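Local coordinates for beta-lactamase-related domain-containing protein (PDB 5TGF), which probably acts as a serine hydrolase of the beta-lactamase and penicillin-binding-protein family, its substrate unknown, and can bind calcium, at residues F10-S15 / T334-Q339; G28-V33 / E42-S47; N208-F213 / Y303-A308; E280-S285 / N297-V302. All blocks are in the same frame, centred on the assembly; numbering follows the deposited sequence.

Contact 1 of 4, residues F10-S15 / T334-Q339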
loop_
_atom_site.group_PDB
_atom_site.type_symbol
_atom_site.label_atom_id
_atom_site.label_comp_id
_atom_site.label_asym_id
_atom_site.label_seq_id
_atom_site.Cartn_x
_atom_site.Cartn_y
_atom_site.Cartn_z
ATOM N N PHE A 10 1.307 21.899 16.293
ATOM C CA PHE A 10 1.790 20.545 15.971
ATOM C C PHE A 10 2.750 19.935 17.009
ATOM O O PHE A 10 3.262 18.860 16.806
ATOM C CB PHE A 10 2.419 20.529 14.574
ATOM C CG PHE A 10 1.418 20.348 13.485
ATOM C CD1 PHE A 10 1.020 19.068 13.106
ATOM C CD2 PHE A 10 0.788 21.432 12.930
ATOM C CE1 PHE A 10 0.014 18.884 12.179
ATOM C CE2 PHE A 10 -0.193 21.261 11.969
ATOM C CZ PHE A 10 -0.604 19.969 11.613
ATOM N N THR A 11 2.908 20.572 18.165
ATOM C CA THR A 11 3.718 20.035 19.226
ATOM C C THR A 11 3.411 18.582 19.620
ATOM O O THR A 11 4.338 17.814 19.843
ATOM C CB THR A 11 3.613 20.920 20.489
ATOM O OG1 THR A 11 4.070 22.218 20.151
ATOM C CG2 THR A 11 4.459 20.381 21.598
ATOM N N PRO A 12 2.125 18.214 19.771
ATOM C CA PRO A 12 1.885 16.839 20.200
ATOM C C PRO A 12 2.421 15.784 19.179
ATOM O O PRO A 12 2.907 14.719 19.580
ATOM C CB PRO A 12 0.368 16.773 20.342
ATOM C CG PRO A 12 -0.060 18.192 20.521
ATOM C CD PRO A 12 0.864 18.973 19.652
ATOM N N LEU A 13 2.344 16.088 17.884
ATOM C CA LEU A 13 2.867 15.175 16.866
ATOM C C LEU A 13 4.394 15.129 16.943
ATOM O O LEU A 13 5.000 14.060 16.960
ATOM C CB LEU A 13 2.412 15.621 15.480
ATOM C CG LEU A 13 2.878 14.794 14.291
ATOM C CD1 LEU A 13 2.307 13.390 14.417
ATOM C CD2 LEU A 13 2.451 15.433 12.971
ATOM N N ASP A 14 5.018 16.310 17.006
ATOM C CA ASP A 14 6.482 16.404 17.079
ATOM C C ASP A 14 7.001 15.681 18.333
ATOM O O ASP A 14 8.047 15.021 18.303
ATOM C CB ASP A 14 6.891 17.882 17.054
ATOM C CG ASP A 14 8.413 18.091 17.020
ATOM O OD1 ASP A 14 9.133 17.394 16.263
ATOM O OD2 ASP A 14 8.872 19.040 17.696
ATOM N N SER A 15 6.240 15.727 19.426
ATOM C CA SER A 15 6.704 15.107 20.667
ATOM C C SER A 15 6.712 13.609 20.504
ATOM O O SER A 15 7.620 12.933 20.976
ATOM C CB SER A 15 5.828 15.475 21.875
ATOM O OG SER A 15 6.052 16.811 22.274
ATOM N N THR A 334 -5.600 14.315 13.411
ATOM C CA THR A 334 -7.037 14.583 13.480
ATOM C C THR A 334 -7.369 15.488 14.664
ATOM O O THR A 334 -8.061 16.471 14.496
ATOM C CB THR A 334 -7.854 13.259 13.529
ATOM O OG1 THR A 334 -7.791 12.625 12.247
ATOM C CG2 THR A 334 -9.312 13.541 13.846
ATOM N N LYS A 335 -6.767 15.221 15.802
ATOM C CA LYS A 335 -6.931 16.087 16.984
ATOM C C LYS A 335 -6.418 17.506 16.709
ATOM O O LYS A 335 -7.114 18.491 16.980
ATOM C CB LYS A 335 -6.206 15.477 18.159
ATOM C CG LYS A 335 -6.552 16.037 19.529
ATOM C CD LYS A 335 -5.763 15.278 20.597
ATOM C CE LYS A 335 -6.363 15.398 21.992
ATOM N NZ LYS A 335 -6.913 16.757 22.265
ATOM N N ILE A 336 -5.227 17.599 16.106
ATOM C CA ILE A 336 -4.574 18.881 15.905
ATOM C C ILE A 336 -5.362 19.762 14.961
ATOM O O ILE A 336 -5.552 20.960 15.243
ATOM C CB ILE A 336 -3.103 18.719 15.435
ATOM C CG1 ILE A 336 -2.245 18.197 16.579
ATOM C CG2 ILE A 336 -2.549 20.030 14.895
ATOM C CD1 ILE A 336 -0.965 17.554 16.121
ATOM N N VAL A 337 -5.798 19.225 13.834
ATOM C CA VAL A 337 -6.380 20.071 12.802
ATOM C C VAL A 337 -7.843 20.386 13.073
ATOM O O VAL A 337 -8.421 21.192 12.369
ATOM C CB VAL A 337 -6.232 19.549 11.350
ATOM C CG1 VAL A 337 -4.773 19.284 10.999
ATOM C CG2 VAL A 337 -7.048 18.290 11.103
ATOM N N ASN A 338 -8.431 19.775 14.094
ATOM C CA ASN A 338 -9.801 20.120 14.492
ATOM C C ASN A 338 -9.787 20.839 15.845
ATOM O O ASN A 338 -10.412 20.392 16.794
ATOM C CB ASN A 338 -10.673 18.846 14.534
ATOM C CG ASN A 338 -10.925 18.283 13.158
ATOM O OD1 ASN A 338 -11.637 18.886 12.367
ATOM N ND2 ASN A 338 -10.322 17.134 12.848
ATOM N N GLN A 339 -9.002 21.904 15.935
ATOM C CA GLN A 339 -8.763 22.634 17.189
ATOM C C GLN A 339 -8.307 21.698 18.307
ATOM O O GLN A 339 -7.125 21.655 18.646
ATOM C CB GLN A 339 -10.009 23.431 17.615
#

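Contact 2 of 4, residues G28-V33 / E42-S47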
loop_
_atom_site.group_PDB
_atom_site.type_symbol
_atom_site.label_atom_id
_atom_site.label_comp_id
_atom_site.label_asym_id
_atom_site.label_seq_id
_atom_site.Cartn_x
_atom_site.Cartn_y
_atom_site.Cartn_z
ATOM N N GLY A 28 16.328 7.894 12.118
ATOM C CA GLY A 28 15.915 9.103 11.441
ATOM C C GLY A 28 14.509 8.881 10.915
ATOM O O GLY A 28 13.992 7.770 10.962
ATOM N N GLY A 29 13.908 9.931 10.384
ATOM C CA GLY A 29 12.577 9.859 9.814
ATOM C C GLY A 29 12.183 11.185 9.226
ATOM O O GLY A 29 12.869 12.197 9.446
ATOM N N ALA A 30 11.044 11.227 8.550
ATOM C CA ALA A 30 10.534 12.501 8.065
ATOM C C ALA A 30 9.029 12.419 7.917
ATOM O O ALA A 30 8.483 11.354 7.596
ATOM C CB ALA A 30 11.163 12.889 6.724
ATOM N N ILE A 31 8.374 13.562 8.085
ATOM C CA ILE A 31 6.934 13.640 7.921
ATOM C C ILE A 31 6.518 14.876 7.131
ATOM O O ILE A 31 7.210 15.923 7.159
ATOM C CB ILE A 31 6.253 13.600 9.281
ATOM C CG1 ILE A 31 4.756 13.438 9.098
ATOM C CG2 ILE A 31 6.583 14.828 10.102
ATOM C CD1 ILE A 31 4.085 12.841 10.296
ATOM N N CYS A 32 5.420 14.733 6.400
ATOM C CA CYS A 32 4.726 15.865 5.750
ATOM C C CYS A 32 3.217 15.692 5.903
ATOM O O CYS A 32 2.701 14.591 5.656
ATOM C CB CYS A 32 5.122 15.955 4.280
ATOM S SG CYS A 32 4.392 17.375 3.394
ATOM N N VAL A 33 2.537 16.742 6.378
ATOM C CA VAL A 33 1.073 16.766 6.555
ATOM C C VAL A 33 0.502 17.935 5.753
ATOM O O VAL A 33 0.954 19.084 5.916
ATOM C CB VAL A 33 0.659 16.923 8.042
ATOM C CG1 VAL A 33 -0.856 16.965 8.177
ATOM C CG2 VAL A 33 1.287 15.833 8.907
ATOM N N GLU A 42 5.993 19.851 8.252
ATOM C CA GLU A 42 6.990 19.108 7.479
ATOM C C GLU A 42 8.307 19.204 8.216
ATOM O O GLU A 42 8.761 20.301 8.528
ATOM C CB GLU A 42 7.121 19.694 6.071
ATOM C CG GLU A 42 7.825 18.804 5.061
ATOM C CD GLU A 42 7.734 19.350 3.639
ATOM O OE1 GLU A 42 7.951 20.566 3.435
ATOM O OE2 GLU A 42 7.412 18.566 2.720
ATOM N N LYS A 43 8.904 18.059 8.544
ATOM C CA LYS A 43 10.066 18.028 9.420
ATOM C C LYS A 43 10.826 16.740 9.219
ATOM O O LYS A 43 10.218 15.662 9.037
ATOM C CB LYS A 43 9.653 18.109 10.879
ATOM C CG LYS A 43 10.831 18.253 11.829
ATOM C CD LYS A 43 10.406 18.584 13.243
ATOM C CE LYS A 43 11.621 18.680 14.140
ATOM N NZ LYS A 43 11.231 18.842 15.572
ATOM N N ALA A 44 12.148 16.846 9.234
ATOM C CA ALA A 44 12.999 15.667 9.165
ATOM C C ALA A 44 13.715 15.491 10.495
ATOM O O ALA A 44 13.968 16.456 11.205
ATOM C CB ALA A 44 13.973 15.794 8.008
ATOM N N TYR A 45 13.970 14.244 10.864
ATOM C CA TYR A 45 14.571 13.878 12.158
ATOM C C TYR A 45 15.805 13.021 11.923
ATOM O O TYR A 45 15.917 12.297 10.926
ATOM C CB TYR A 45 13.577 13.067 12.996
ATOM C CG TYR A 45 12.306 13.796 13.366
ATOM C CD1 TYR A 45 11.283 13.962 12.438
ATOM C CD2 TYR A 45 12.119 14.327 14.645
ATOM C CE1 TYR A 45 10.108 14.614 12.765
ATOM C CE2 TYR A 45 10.947 15.007 14.969
ATOM C CZ TYR A 45 9.946 15.156 14.024
ATOM O OH TYR A 45 8.747 15.820 14.306
ATOM N N GLY A 46 16.751 13.099 12.850
ATOM C CA GLY A 46 17.984 12.334 12.753
ATOM C C GLY A 46 18.704 12.620 11.458
ATOM O O GLY A 46 18.860 13.772 11.083
ATOM N N SER A 47 19.097 11.563 10.761
ATOM C CA SER A 47 19.896 11.645 9.546
ATOM C C SER A 47 19.104 12.052 8.303
ATOM O O SER A 47 19.699 12.381 7.291
ATOM C CB SER A 47 20.574 10.271 9.281
ATOM O OG SER A 47 19.666 9.198 9.558
#

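Contact 3 of 4, residues N208-F213 / Y303-A308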
loop_
_atom_site.group_PDB
_atom_site.type_symbol
_atom_site.label_atom_id
_atom_site.label_comp_id
_atom_site.label_asym_id
_atom_site.label_seq_id
_atom_site.Cartn_x
_atom_site.Cartn_y
_atom_site.Cartn_z
ATOM N N ASN A 208 9.438 13.068 -0.377
ATOM C CA ASN A 208 9.007 13.989 -1.428
ATOM C C ASN A 208 8.303 13.244 -2.553
ATOM O O ASN A 208 7.263 13.687 -3.008
ATOM C CB ASN A 208 10.188 14.817 -1.977
ATOM C CG ASN A 208 10.710 15.830 -0.967
ATOM O OD1 ASN A 208 10.004 16.215 -0.025
ATOM N ND2 ASN A 208 11.981 16.226 -1.122
ATOM N N ASP A 209 8.824 12.079 -2.946
ATOM C CA ASP A 209 8.186 11.276 -3.974
ATOM C C ASP A 209 6.794 10.816 -3.549
ATOM O O ASP A 209 5.835 10.958 -4.307
ATOM C CB ASP A 209 9.037 10.071 -4.341
ATOM C CG ASP A 209 10.134 10.411 -5.324
ATOM O OD1 ASP A 209 10.375 11.626 -5.614
ATOM O OD2 ASP A 209 10.739 9.442 -5.814
ATOM N N TYR A 210 6.666 10.238 -2.354
ATOM C CA TYR A 210 5.399 9.607 -1.997
ATOM C C TYR A 210 4.302 10.652 -1.726
ATOM O O TYR A 210 3.125 10.421 -1.988
ATOM C CB TYR A 210 5.583 8.688 -0.758
ATOM C CG TYR A 210 4.570 7.577 -0.650
ATOM C CD1 TYR A 210 3.272 7.831 -0.224
ATOM C CD2 TYR A 210 4.913 6.254 -0.915
ATOM C CE1 TYR A 210 2.356 6.811 -0.065
ATOM C CE2 TYR A 210 3.972 5.238 -0.817
ATOM C CZ TYR A 210 2.703 5.518 -0.398
ATOM O OH TYR A 210 1.762 4.521 -0.333
ATOM N N ILE A 211 4.697 11.820 -1.237
ATOM C CA ILE A 211 3.744 12.923 -1.077
ATOM C C ILE A 211 3.125 13.317 -2.434
ATOM O O ILE A 211 1.958 13.661 -2.488
ATOM C CB ILE A 211 4.436 14.124 -0.366
ATOM C CG1 ILE A 211 4.467 13.880 1.155
ATOM C CG2 ILE A 211 3.703 15.442 -0.597
ATOM C CD1 ILE A 211 3.096 13.984 1.842
ATOM N N ARG A 212 3.909 13.289 -3.514
ATOM C CA ARG A 212 3.355 13.563 -4.857
ATOM C C ARG A 212 2.299 12.563 -5.261
ATOM O O ARG A 212 1.241 12.939 -5.824
ATOM C CB ARG A 212 4.447 13.627 -5.945
ATOM C CG ARG A 212 5.472 14.733 -5.739
ATOM C CD ARG A 212 6.728 14.464 -6.551
ATOM N NE ARG A 212 7.661 15.571 -6.421
ATOM C CZ ARG A 212 7.722 16.601 -7.248
ATOM N NH1 ARG A 212 6.963 16.645 -8.319
ATOM N NH2 ARG A 212 8.566 17.577 -7.007
ATOM N N PHE A 213 2.565 11.286 -4.970
ATOM C CA PHE A 213 1.608 10.215 -5.186
ATOM C C PHE A 213 0.288 10.432 -4.423
ATOM O O PHE A 213 -0.782 10.312 -5.007
ATOM C CB PHE A 213 2.227 8.858 -4.748
ATOM C CG PHE A 213 1.255 7.715 -4.796
ATOM C CD1 PHE A 213 0.853 7.181 -6.002
ATOM C CD2 PHE A 213 0.656 7.238 -3.628
ATOM C CE1 PHE A 213 -0.088 6.163 -6.058
ATOM C CE2 PHE A 213 -0.292 6.209 -3.669
ATOM C CZ PHE A 213 -0.669 5.671 -4.892
ATOM N N TYR A 303 -3.879 14.780 3.658
ATOM C CA TYR A 303 -3.005 13.649 3.362
ATOM C C TYR A 303 -1.636 13.841 4.019
ATOM O O TYR A 303 -1.206 14.969 4.274
ATOM C CB TYR A 303 -2.929 13.356 1.863
ATOM C CG TYR A 303 -2.350 14.470 1.018
ATOM C CD1 TYR A 303 -1.011 14.484 0.711
ATOM C CD2 TYR A 303 -3.158 15.470 0.485
ATOM C CE1 TYR A 303 -0.450 15.483 -0.041
ATOM C CE2 TYR A 303 -2.612 16.464 -0.329
ATOM C CZ TYR A 303 -1.244 16.459 -0.567
ATOM O OH TYR A 303 -0.625 17.424 -1.316
ATOM N N GLY A 304 -1.034 12.736 4.460
ATOM C CA GLY A 304 0.271 12.762 5.061
ATOM C C GLY A 304 1.089 11.495 4.861
ATOM O O GLY A 304 0.568 10.396 4.540
ATOM N N PHE A 305 2.354 11.597 5.216
ATOM C CA PHE A 305 3.241 10.445 5.096
ATOM C C PHE A 305 4.327 10.595 6.132
ATOM O O PHE A 305 4.990 11.646 6.199
ATOM C CB PHE A 305 3.820 10.365 3.695
ATOM C CG PHE A 305 4.710 9.162 3.461
ATOM C CD1 PHE A 305 4.329 7.901 3.916
ATOM C CD2 PHE A 305 5.823 9.260 2.648
ATOM C CE1 PHE A 305 5.079 6.773 3.640
ATOM C CE2 PHE A 305 6.595 8.147 2.377
ATOM C CZ PHE A 305 6.240 6.901 2.889
ATOM N N PHE A 306 4.494 9.572 6.964
ATOM C CA PHE A 306 5.692 9.430 7.801
ATOM C C PHE A 306 6.566 8.324 7.209
ATOM O O PHE A 306 6.102 7.161 7.006
ATOM C CB PHE A 306 5.295 9.082 9.242
ATOM C CG PHE A 306 6.438 8.694 10.131
ATOM C CD1 PHE A 306 7.316 9.662 10.644
ATOM C CD2 PHE A 306 6.611 7.383 10.531
ATOM C CE1 PHE A 306 8.340 9.295 11.517
ATOM C CE2 PHE A 306 7.633 7.017 11.372
ATOM C CZ PHE A 306 8.521 7.976 11.848
ATOM N N ILE A 307 7.835 8.661 6.946
ATOM C CA ILE A 307 8.784 7.705 6.369
ATOM C C ILE A 307 9.949 7.468 7.343
ATOM O O ILE A 307 10.492 8.400 7.960
ATOM C CB ILE A 307 9.274 8.134 4.978
ATOM C CG1 ILE A 307 9.955 6.981 4.254
ATOM C CG2 ILE A 307 10.169 9.360 5.057
ATOM C CD1 ILE A 307 10.345 7.335 2.813
ATOM N N ALA A 308 10.279 6.192 7.524
ATOM C CA ALA A 308 11.272 5.733 8.435
ATOM C C ALA A 308 11.390 4.214 8.300
ATOM O O ALA A 308 10.539 3.587 7.660
ATOM C CB ALA A 308 10.905 6.106 9.867
#

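Contact 4 of 4, residues E280-S285 / N297-V302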
loop_
_atom_site.group_PDB
_atom_site.type_symbol
_atom_site.label_atom_id
_atom_site.label_comp_id
_atom_site.label_asym_id
_atom_site.label_seq_id
_atom_site.Cartn_x
_atom_site.Cartn_y
_atom_site.Cartn_z
ATOM N N GLU A 280 -18.780 4.406 2.615
ATOM C CA GLU A 280 -17.599 5.072 2.122
ATOM C C GLU A 280 -16.501 5.039 3.213
ATOM O O GLU A 280 -16.747 5.269 4.398
ATOM C CB GLU A 280 -17.898 6.540 1.723
ATOM C CG GLU A 280 -18.894 6.710 0.576
ATOM C CD GLU A 280 -18.260 6.550 -0.809
ATOM O OE1 GLU A 280 -18.385 5.452 -1.382
ATOM O OE2 GLU A 280 -17.638 7.515 -1.316
ATOM N N ALA A 281 -15.272 4.808 2.778
ATOM C CA ALA A 281 -14.118 4.914 3.665
ATOM C C ALA A 281 -13.623 6.366 3.624
ATOM O O ALA A 281 -13.494 6.971 2.557
ATOM C CB ALA A 281 -13.017 3.956 3.212
ATOM N N TYR A 282 -13.423 6.941 4.789
ATOM C CA TYR A 282 -12.936 8.311 4.885
ATOM C C TYR A 282 -11.537 8.409 5.481
ATOM O O TYR A 282 -10.911 9.475 5.448
ATOM C CB TYR A 282 -13.953 9.173 5.656
ATOM C CG TYR A 282 -14.164 8.854 7.108
ATOM C CD1 TYR A 282 -13.310 9.341 8.082
ATOM C CD2 TYR A 282 -15.261 8.108 7.520
ATOM C CE1 TYR A 282 -13.503 9.058 9.421
ATOM C CE2 TYR A 282 -15.463 7.810 8.865
ATOM C CZ TYR A 282 -14.586 8.315 9.808
ATOM O OH TYR A 282 -14.755 8.047 11.130
ATOM N N GLN A 283 -11.002 7.300 5.946
ATOM C CA GLN A 283 -9.545 7.214 6.189
ATOM C C GLN A 283 -9.001 5.941 5.551
ATOM O O GLN A 283 -9.515 4.836 5.793
ATOM C CB GLN A 283 -9.220 7.267 7.675
ATOM C CG GLN A 283 -7.719 7.461 7.944
ATOM C CD GLN A 283 -7.409 7.834 9.387
ATOM O OE1 GLN A 283 -7.474 9.002 9.746
ATOM N NE2 GLN A 283 -7.065 6.839 10.213
ATOM N N ILE A 284 -8.018 6.123 4.692
ATOM C CA ILE A 284 -7.384 5.054 3.941
ATOM C C ILE A 284 -5.840 5.145 4.151
ATOM O O ILE A 284 -5.252 6.236 4.275
ATOM C CB ILE A 284 -7.721 5.224 2.442
ATOM C CG1 ILE A 284 -9.229 4.988 2.198
ATOM C CG2 ILE A 284 -6.920 4.260 1.567
ATOM C CD1 ILE A 284 -9.724 5.710 0.984
ATOM N N SER A 285 -5.192 3.983 4.207
ATOM C CA SER A 285 -3.763 3.915 4.453
ATOM C C SER A 285 -3.136 2.690 3.827
ATOM O O SER A 285 -3.832 1.777 3.345
ATOM C CB SER A 285 -3.519 3.865 5.952
ATOM O OG SER A 285 -3.821 2.544 6.392
ATOM N N ASN A 297 -7.202 11.283 5.146
ATOM C CA ASN A 297 -8.458 11.423 5.889
ATOM C C ASN A 297 -9.334 12.466 5.192
ATOM O O ASN A 297 -9.033 13.687 5.211
ATOM C CB ASN A 297 -8.207 11.787 7.350
ATOM C CG ASN A 297 -9.501 11.791 8.182
ATOM O OD1 ASN A 297 -10.468 12.481 7.851
ATOM N ND2 ASN A 297 -9.539 10.979 9.219
ATOM N N LYS A 298 -10.370 11.987 4.520
ATOM C CA LYS A 298 -11.202 12.882 3.712
ATOM C C LYS A 298 -12.014 13.872 4.548
ATOM O O LYS A 298 -12.340 14.929 4.069
ATOM C CB LYS A 298 -12.121 12.099 2.789
ATOM C CG LYS A 298 -11.364 11.249 1.776
ATOM C CD LYS A 298 -12.328 10.523 0.865
ATOM C CE LYS A 298 -11.659 9.316 0.228
ATOM N NZ LYS A 298 -12.436 8.826 -0.926
ATOM N N ARG A 299 -12.382 13.496 5.762
ATOM C CA ARG A 299 -13.119 14.381 6.634
ATOM C C ARG A 299 -12.262 15.529 7.145
ATOM O O ARG A 299 -12.739 16.657 7.165
ATOM C CB ARG A 299 -13.694 13.607 7.802
ATOM C CG ARG A 299 -14.858 12.735 7.365
ATOM C CD ARG A 299 -15.763 12.450 8.539
ATOM N NE ARG A 299 -16.836 11.542 8.152
ATOM C CZ ARG A 299 -17.538 10.830 9.018
ATOM N NH1 ARG A 299 -17.272 10.932 10.324
ATOM N NH2 ARG A 299 -18.506 10.031 8.573
ATOM N N ASP A 300 -11.005 15.247 7.489
ATOM C CA ASP A 300 -10.008 16.288 7.824
ATOM C C ASP A 300 -9.565 17.104 6.612
ATOM O O ASP A 300 -9.025 18.166 6.778
ATOM C CB ASP A 300 -8.744 15.685 8.429
ATOM C CG ASP A 300 -8.986 14.939 9.735
ATOM O OD1 ASP A 300 -10.014 15.234 10.382
ATOM O OD2 ASP A 300 -8.124 14.071 10.104
ATOM N N GLY A 301 -9.707 16.553 5.415
ATOM C CA GLY A 301 -9.116 17.121 4.207
ATOM C C GLY A 301 -7.587 17.009 4.175
ATOM O O GLY A 301 -6.905 17.887 3.640
ATOM N N VAL A 302 -7.070 15.936 4.774
ATOM C CA VAL A 302 -5.657 15.752 5.018
ATOM C C VAL A 302 -5.085 14.587 4.182
ATOM O O VAL A 302 -5.739 13.531 4.017
ATOM C CB VAL A 302 -5.407 15.481 6.525
ATOM C CG1 VAL A 302 -4.080 14.832 6.742
ATOM C CG2 VAL A 302 -5.473 16.772 7.344
#

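Contact 1 of 4, residues F10-S15 / T334-Q339
The methyl CG2 of I336 sits squarely over one face of the F10 ring, 3.8 Å from the ring centroid and only 9° off the normal, a CH-pi contact in which all the outer ring carbons lie about equally far from the methyl. CZ of the same ring reaches V337 CG1 at 4.3 Å. The other branch of I336 runs past the ring's rim to the first turn of helix 11-22: CD1 lies 3.9 Å from L13 CB and 4.2 Å from P12 CD, and also meets F10 CD1, at the edge of the face that CG2 covers. I336 thus fills the angle between the ring and the helix start. It can do so because CG1 stands anti to the carbonyl carbon (chi1 -71°), which leaves CG2 to face the ring. The two segments belong to the N-terminal and C-terminal helices, which pack on the same side of the large antiparallel sheet of the beta-lactamase fold, so the chain ends meet here. F10 occupies the N-cap position, its O accepting from D14 N at 3.1 Å, and its ring also meets that of F41 with the planes nearly parallel. L40 of strand 38-46 touches both F10 and V337, while L13 reaches I31, L329 and V333. Past V337 the chain is tied back by N338 ND2, which donates to T334 O at 2.9 Å and also bonds D300.

Contact 2 of 4, residues G28-V33 / E42-S47
Four backbone hydrogen bonds join G29 to Y45 and I31 to K43, two for each pair. The shortest runs from Y45 N to G29 O, 2.7 Å, whereas its return bond from G29 N to Y45 O is longer, 3.2 Å. I31 N to K43 O measures 3.0 Å. Between these pairs the CA hydrogens of A30 and A44 point at K43 O and G29 O; one step on, that of E42 points at I31 O. One face of the hairpin carries A30 beside A44, CB to CB 4.2 Å, and C32 beside E42, whose extended chain brings OE2 to 3.3 Å from C32 SG. On the face toward helix 11-22, the edge of the Y45 ring lies against G29 O, with I31 CG2 4.4 Å from Y45 CE1. Y45 CG lies anti to its carbonyl carbon (chi1 -62°), which lays the ring with its edge along the backbone at G29. K43 NZ forms a salt bridge and Y45 OH a hydrogen bond with D14 OD1 of that helix. I31 and Y45 share I17 beneath them, while A30 and C32 pack on L207. This is an antiparallel beta hairpin at the edge of the main sheet of the beta-lactamase fold, strand 38-46 being one of its two outermost strands.

Contact 3 of 4, residues N208-F213 / Y303-A308
The aromatic contact is a stack: the rings of Y210 and F305 lie face to face, centroids 4.4 Å apart and planes 24° from parallel. The overlap is offset, with F305 CZ above the outer part of the Y210 ring and Y210 CG above the outer part of the F305 ring. The tilt brings the rings together at the base of the tyrosine, where Y210 CB packs on F305 CE2 at 3.3 Å, a tight approach. Both side chains leave with CG trans to their own backbone N (chi1 -155° for Y210), which directs the rings toward each other between helix and sheet. This is the interface of helix 207-218 with the main antiparallel sheet of the beta-lactamase fold, here strand 302-307, whose segment axis runs 8.5 Å from the helix axis and roughly antiparallel to it, at 154°. Aliphatic contacts come from I211, whose two branches divide the strand. CD1 turns to F305 CB at 4.1 Å and lies near the backbone of G304, while CG2 meets Y303 CE1 at 4.2 Å. The same CE1 is 3.9 Å from I211 O. The polar end of Y210 looks outside the two segments: its OH hydrogen-bonds A59 O, within a possible SxxK motif of S58 and K61, so the stacked ring lies close to what may be the active site. W62 and V63 touch the Y210 side chain, and L207 and L214 touch F305.

Contact 4 of 4, residues E280-S285 / N297-V302
Q283 and N297 form an antiparallel non-hydrogen-bonded pair, and just beyond it K298 N donates to Y282 O at 2.7 Å. The pair lies where strand 293-297 of the main beta-lactamase sheet ends beside the beginning of strand 281-285, at a classic bulge: Y282 and Q283 both face L273 on the next strand. The chain turns a corner at Y282, whose ring stacks on R299. The guanidinium lies flat over one ring face, planes 8° apart, with R299 CZ 3.9 Å from the ring centroid in a cation-pi contact; R299 CD covers the same face. CG of Y282 fits between its backbone N and carbonyl carbon (chi1 66°), which stands the ring up against the arginine. R299 NH2 also makes a long, weak ion pair with D275. K298 runs past A281 O to bring its CE within 4.2 Å of I284 CD1, and NZ bonds Q238. The Q283 and N297 amides stand steeply to each other, at 73°, and N297 ND2 donates in its own amide plane to Q283 OE1, 2.9 Å away. Q283 NE2 turns to E272. The other end of the N297 amide closes an Asx motif, OD1 accepting from D300 N at 2.8 Å.

In the fold
From the N terminus, helix 11-22 opens the long loop that contact 1 closes at helix 328-337, and the other three contacts nest inside it. Contact 2 closes first, a short hairpin between strands 28-35 and 38-46, and meets contact 1 through D14. Contact 3 follows in series, from helix 207-218 to strand 302-307, with contact 4 nested inside its loop. Contacts 2 and 3 share the sheet: A30 and C32 bond I307 and F305 between neighbouring strands. The turn of contact 4 leads directly into strand 302-307, and its D300 bonds T334 of contact 1, joining the sheet's end to the C-terminal helix.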